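Local coordinates for protein thiamin pyrophosphokinase (Geobacillus thermodenitrificans, PDB 3K94) that probably catalyses the transfer of pyrophosphate from ATP to thiamine, forming thiamine diphosphate, at residues H4-G9 with R97-T102; P138-V143 with S194-F199. All coordinates share one frame; numbering follows the deposited sequence.

Overall arrangement
The two contacts lie in the two halves expected of a thiamin pyrophosphokinase, with centres 25 Å apart and nearest atoms about 11 Å apart, so they do not touch. Contact 1 joins neighbouring parallel strands inside the catalytic domain, and its centre is about 7 Å from that of the chain. Contact 2, about 18 Å from the chain centre, pairs two antiparallel strands of the vitamin B1 binding domain. The large mixed sheet links them: contact 1 belongs to its parallel part, while Phe197 and Phe199 of contact 2 pack against strand 204-209 of its antiparallel part. Along the chain, contact 1 is complete before contact 2 begins.

Contact 1: H4-G9 with R97-T102; sequences HIVGGG and RLFGAT
The carbonyl O of Ile5 takes the amide N of Phe99 at 2.8 Å in an almost straight bond, and the CA of Leu98 also approaches this oxygen, at 3.5 Å. Ile5 also donates its N to Arg97 O, and Gly7 N continues the ladder to Phe99 O, from above that carbonyl's plane. On the face carrying His4, Arg97 and Phe99, Arg97 NH1 donates to His4 NE2 (2.9 Å, 162° at the hydrogen), lying in the plane of the imidazole. The extended chain of Arg97 runs alongside that ring, CB and CG near His4 CD2, while NE forms a salt bridge with Glu125. Phe99 turns its edge to one face of the same imidazole, planes 77° apart, with CE1 3.6 Å from His4 CG. Its CG is anti to the carbonyl carbon (chi1 -60°), which helps bring CE1 over the histidine. Trp27 adds another edge-to-face partner to His4. These are adjacent strands in the parallel, helix-flanked sheet of the catalytic domain, with strand 28-30 on the far side of 4-6. On the opposite sheet face Ile5 CD1 meets Leu98 CD2 at 3.8 Å, and helix 80-88 packs on Ile5. Beyond the strands, glycines bring the loops close: Gly9 N binds Gly100 O at 3.0 Å in a more bent bond, and Arg32 holds the carbonyls of Gly8 and Gly9.

Contact 2: P138-V143 with S194-F199; sequences PGTYTV and SGTFSF
Tyr141 and Phe197 meet with their ring planes nearly parallel, 26° apart, but displaced sidelong enough that little of one ring lies over the other. What rests on the phenylalanine is the tyrosine's CB, in a CH-pi contact 3.8 Å from the ring centroid. Val143 comes to the same ring at its edge, CG2 3.5 Å from Phe197 CD1, and its side chain crosses at about a right angle. Phe197 can reach both because its CG sits between its own backbone N and carbonyl carbon (chi1 62°), which leans the ring toward the neighbouring strand. Phe199 adopts a similar torsion, and one face of its ring receives CA of Pro138, 3.4 Å from CE2; its CE1 approaches Tyr141 CE2 obliquely at 4.0 Å. The backbones form an antiparallel ladder within the three-strand sheet of the vitamin B1 binding domain, where 194-199 is the middle strand and 165-167 its other neighbour. The hydrogen-bonded pairs are Gly139–Phe199, Tyr141–Phe197 and Val143–Gly195; Val143 N to Gly195 O is 2.8 Å. Strand 204-209 of the larger sheet backs this aromatic face through Leu204 and Met206, and Tyr141 OH bonds the carbonyl of Leu137. On the other face, Thr140 OG1 lies 3.5 Å from Ser198 CB, and Thr196 OG1 pairs with the hydroxyl of Thr167.

Contact 1: H4-G9 with R97-T102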
loop_
_atom_site.group_PDB
_atom_site.type_symbol
_atom_site.label_atom_id
_atom_site.label_comp_id
_atom_site.label_asym_id
_atom_site.label_seq_id
_atom_site.Cartn_x
_atom_site.Cartn_y
_atom_site.Cartn_z
ATOM N N HIS B 4 -4.178 19.642 -6.966
ATOM C CA HIS B 4 -3.436 18.938 -5.928
ATOM C C HIS B 4 -4.257 18.827 -4.649
ATOM O O HIS B 4 -4.520 19.826 -3.974
ATOM C CB HIS B 4 -2.121 19.660 -5.661
ATOM C CG HIS B 4 -1.103 19.442 -6.732
ATOM N ND1 HIS B 4 0.099 20.114 -6.770
ATOM C CD2 HIS B 4 -1.110 18.618 -7.808
ATOM C CE1 HIS B 4 0.796 19.699 -7.813
ATOM N NE2 HIS B 4 0.084 18.793 -8.459
ATOM N N ILE B 5 -4.665 17.603 -4.331
ATOM C CA ILE B 5 -5.461 17.335 -3.142
ATOM C C ILE B 5 -4.571 16.820 -2.017
ATOM O O ILE B 5 -3.822 15.877 -2.200
ATOM C CB ILE B 5 -6.564 16.309 -3.436
ATOM C CG1 ILE B 5 -7.420 16.782 -4.621
ATOM C CG2 ILE B 5 -7.396 16.072 -2.200
ATOM C CD1 ILE B 5 -8.495 15.809 -5.073
ATOM N N VAL B 6 -4.658 17.449 -0.854
ATOM C CA VAL B 6 -3.836 17.063 0.282
ATOM C C VAL B 6 -4.730 16.547 1.400
ATOM O O VAL B 6 -5.512 17.303 1.996
ATOM C CB VAL B 6 -2.982 18.246 0.785
ATOM C CG1 VAL B 6 -2.107 17.813 1.944
ATOM C CG2 VAL B 6 -2.145 18.808 -0.357
ATOM N N GLY B 7 -4.624 15.248 1.647
ATOM C CA GLY B 7 -5.397 14.559 2.670
ATOM C C GLY B 7 -4.642 14.438 3.985
ATOM O O GLY B 7 -3.551 15.003 4.133
ATOM N N GLY B 8 -5.214 13.699 4.936
ATOM C CA GLY B 8 -4.742 13.761 6.306
ATOM C C GLY B 8 -3.925 12.585 6.818
ATOM O O GLY B 8 -3.890 12.347 8.025
ATOM N N GLY B 9 -3.263 11.860 5.919
ATOM C CA GLY B 9 -2.375 10.780 6.320
ATOM C C GLY B 9 -1.178 11.255 7.134
ATOM O O GLY B 9 -0.967 12.452 7.292
ATOM N N ARG B 97 -3.318 15.125 -8.412
ATOM C CA ARG B 97 -2.408 14.398 -7.517
ATOM C C ARG B 97 -2.983 14.368 -6.118
ATOM O O ARG B 97 -3.490 15.376 -5.625
ATOM C CB ARG B 97 -1.013 15.030 -7.502
ATOM C CG ARG B 97 -0.411 15.165 -8.897
ATOM C CD ARG B 97 1.041 15.611 -8.867
ATOM N NE ARG B 97 1.676 15.450 -10.178
ATOM C CZ ARG B 97 1.799 16.413 -11.089
ATOM N NH1 ARG B 97 1.330 17.636 -10.850
ATOM N NH2 ARG B 97 2.399 16.155 -12.244
ATOM N N LEU B 98 -2.939 13.192 -5.501
ATOM C CA LEU B 98 -3.386 13.010 -4.131
ATOM C C LEU B 98 -2.173 12.848 -3.227
ATOM O O LEU B 98 -1.379 11.921 -3.404
ATOM C CB LEU B 98 -4.265 11.761 -4.010
ATOM C CG LEU B 98 -5.280 11.572 -5.135
ATOM C CD1 LEU B 98 -6.106 10.334 -4.886
ATOM C CD2 LEU B 98 -6.180 12.831 -5.289
ATOM N N PHE B 99 -2.043 13.757 -2.272
ATOM C CA PHE B 99 -0.987 13.744 -1.282
ATOM C C PHE B 99 -1.617 13.379 0.053
ATOM O O PHE B 99 -2.824 13.510 0.224
ATOM C CB PHE B 99 -0.348 15.128 -1.172
ATOM C CG PHE B 99 0.262 15.628 -2.454
ATOM C CD1 PHE B 99 -0.482 16.370 -3.344
ATOM C CD2 PHE B 99 1.581 15.335 -2.775
ATOM C CE1 PHE B 99 0.072 16.834 -4.527
ATOM C CE2 PHE B 99 2.140 15.789 -3.945
ATOM C CZ PHE B 99 1.384 16.547 -4.829
ATOM N N GLY B 100 -0.806 12.928 1.003
ATOM C CA GLY B 100 -1.337 12.514 2.288
ATOM C C GLY B 100 -2.332 11.365 2.167
ATOM O O GLY B 100 -3.222 11.211 2.999
ATOM N N ALA B 101 -2.182 10.552 1.133
ATOM C CA ALA B 101 -3.111 9.452 0.914
ATOM C C ALA B 101 -2.484 8.077 1.228
ATOM O O ALA B 101 -3.100 7.048 0.978
ATOM C CB ALA B 101 -3.660 9.495 -0.518
ATOM N N THR B 102 -1.267 8.074 1.775
ATOM C CA THR B 102 -0.573 6.839 2.111
ATOM C C THR B 102 -0.195 6.795 3.588
ATOM O O THR B 102 -0.236 7.810 4.291
ATOM C CB THR B 102 0.733 6.642 1.284
ATOM O OG1 THR B 102 1.689 7.653 1.633
ATOM C CG2 THR B 102 0.464 6.669 -0.211
#

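Contact 2: P138-V143 with S194-F199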
loop_
_atom_site.group_PDB
_atom_site.type_symbol
_atom_site.label_atom_id
_atom_site.label_comp_id
_atom_site.label_asym_id
_atom_site.label_seq_id
_atom_site.Cartn_x
_atom_site.Cartn_y
_atom_site.Cartn_z
ATOM N N PRO B 138 -5.784 0.439 -21.437
ATOM C CA PRO B 138 -4.938 0.232 -22.619
ATOM C C PRO B 138 -4.606 1.527 -23.361
ATOM O O PRO B 138 -5.406 2.472 -23.413
ATOM C CB PRO B 138 -5.780 -0.708 -23.491
ATOM C CG PRO B 138 -6.591 -1.495 -22.491
ATOM C CD PRO B 138 -6.929 -0.491 -21.405
ATOM N N GLY B 139 -3.400 1.561 -23.917
ATOM C CA GLY B 139 -2.904 2.721 -24.634
ATOM C C GLY B 139 -1.390 2.712 -24.599
ATOM O O GLY B 139 -0.786 1.718 -24.190
ATOM N N THR B 140 -0.781 3.802 -25.047
ATOM C CA THR B 140 0.660 3.980 -24.976
ATOM C C THR B 140 0.919 5.170 -24.080
ATOM O O THR B 140 0.257 6.204 -24.199
ATOM C CB THR B 140 1.276 4.273 -26.366
ATOM O OG1 THR B 140 1.034 3.172 -27.251
ATOM C CG2 THR B 140 2.762 4.487 -26.251
ATOM N N TYR B 141 1.887 5.038 -23.184
ATOM C CA TYR B 141 2.126 6.076 -22.194
ATOM C C TYR B 141 3.593 6.394 -22.146
ATOM O O TYR B 141 4.421 5.515 -22.362
ATOM C CB TYR B 141 1.650 5.604 -20.817
ATOM C CG TYR B 141 0.176 5.283 -20.784
ATOM C CD1 TYR B 141 -0.766 6.294 -20.583
ATOM C CD2 TYR B 141 -0.280 3.980 -20.974
ATOM C CE1 TYR B 141 -2.119 6.014 -20.567
ATOM C CE2 TYR B 141 -1.634 3.687 -20.958
ATOM C CZ TYR B 141 -2.546 4.712 -20.760
ATOM O OH TYR B 141 -3.893 4.438 -20.739
ATOM N N THR B 142 3.925 7.642 -21.852
ATOM C CA THR B 142 5.324 8.022 -21.718
ATOM C C THR B 142 5.788 7.886 -20.285
ATOM O O THR B 142 4.987 7.899 -19.346
ATOM C CB THR B 142 5.587 9.487 -22.157
ATOM O OG1 THR B 142 4.846 10.374 -21.311
ATOM C CG2 THR B 142 5.176 9.699 -23.602
ATOM N N VAL B 143 7.099 7.762 -20.132
ATOM C CA VAL B 143 7.739 7.791 -18.840
ATOM C C VAL B 143 8.965 8.667 -19.066
ATOM O O VAL B 143 9.749 8.405 -19.971
ATOM C CB VAL B 143 8.166 6.357 -18.421
ATOM C CG1 VAL B 143 8.965 6.377 -17.141
ATOM C CG2 VAL B 143 6.950 5.465 -18.279
ATOM N N SER B 194 13.982 9.004 -21.812
ATOM C CA SER B 194 12.542 8.840 -21.813
ATOM C C SER B 194 12.219 7.487 -22.373
ATOM O O SER B 194 13.068 6.856 -23.014
ATOM C CB SER B 194 11.879 9.918 -22.688
ATOM O OG SER B 194 12.060 9.619 -24.067
ATOM N N GLY B 195 10.991 7.036 -22.147
ATOM C CA GLY B 195 10.579 5.729 -22.623
ATOM C C GLY B 195 9.073 5.628 -22.688
ATOM O O GLY B 195 8.372 6.588 -22.377
ATOM N N THR B 196 8.579 4.465 -23.098
ATOM C CA THR B 196 7.148 4.220 -23.148
ATOM C C THR B 196 6.795 2.862 -22.548
ATOM O O THR B 196 7.643 1.959 -22.478
ATOM C CB THR B 196 6.640 4.231 -24.603
ATOM O OG1 THR B 196 7.389 3.289 -25.370
ATOM C CG2 THR B 196 6.820 5.603 -25.229
ATOM N N PHE B 197 5.551 2.732 -22.096
ATOM C CA PHE B 197 4.943 1.426 -21.884
ATOM C C PHE B 197 3.622 1.409 -22.612
ATOM O O PHE B 197 2.976 2.439 -22.727
ATOM C CB PHE B 197 4.796 1.045 -20.391
ATOM C CG PHE B 197 3.900 1.960 -19.575
ATOM C CD1 PHE B 197 4.385 3.159 -19.068
ATOM C CD2 PHE B 197 2.600 1.580 -19.252
ATOM C CE1 PHE B 197 3.576 3.997 -18.289
ATOM C CE2 PHE B 197 1.768 2.406 -18.464
ATOM C CZ PHE B 197 2.263 3.621 -17.985
ATOM N N SER B 198 3.231 0.253 -23.131
ATOM C CA SER B 198 1.953 0.154 -23.814
ATOM C C SER B 198 1.397 -1.240 -23.658
ATOM O O SER B 198 2.138 -2.193 -23.433
ATOM C CB SER B 198 2.090 0.507 -25.305
ATOM O OG SER B 198 2.840 -0.475 -26.011
ATOM N N PHE B 199 0.085 -1.359 -23.782
ATOM C CA PHE B 199 -0.572 -2.649 -23.712
ATOM C C PHE B 199 -1.911 -2.507 -24.395
ATOM O O PHE B 199 -2.449 -1.406 -24.464
ATOM C CB PHE B 199 -0.714 -3.147 -22.259
ATOM C CG PHE B 199 -1.413 -2.177 -21.326
ATOM C CD1 PHE B 199 -0.728 -1.093 -20.788
ATOM C CD2 PHE B 199 -2.743 -2.370 -20.966
ATOM C CE1 PHE B 199 -1.362 -0.200 -19.923
ATOM C CE2 PHE B 199 -3.389 -1.485 -20.086
ATOM C CZ PHE B 199 -2.699 -0.396 -19.566
#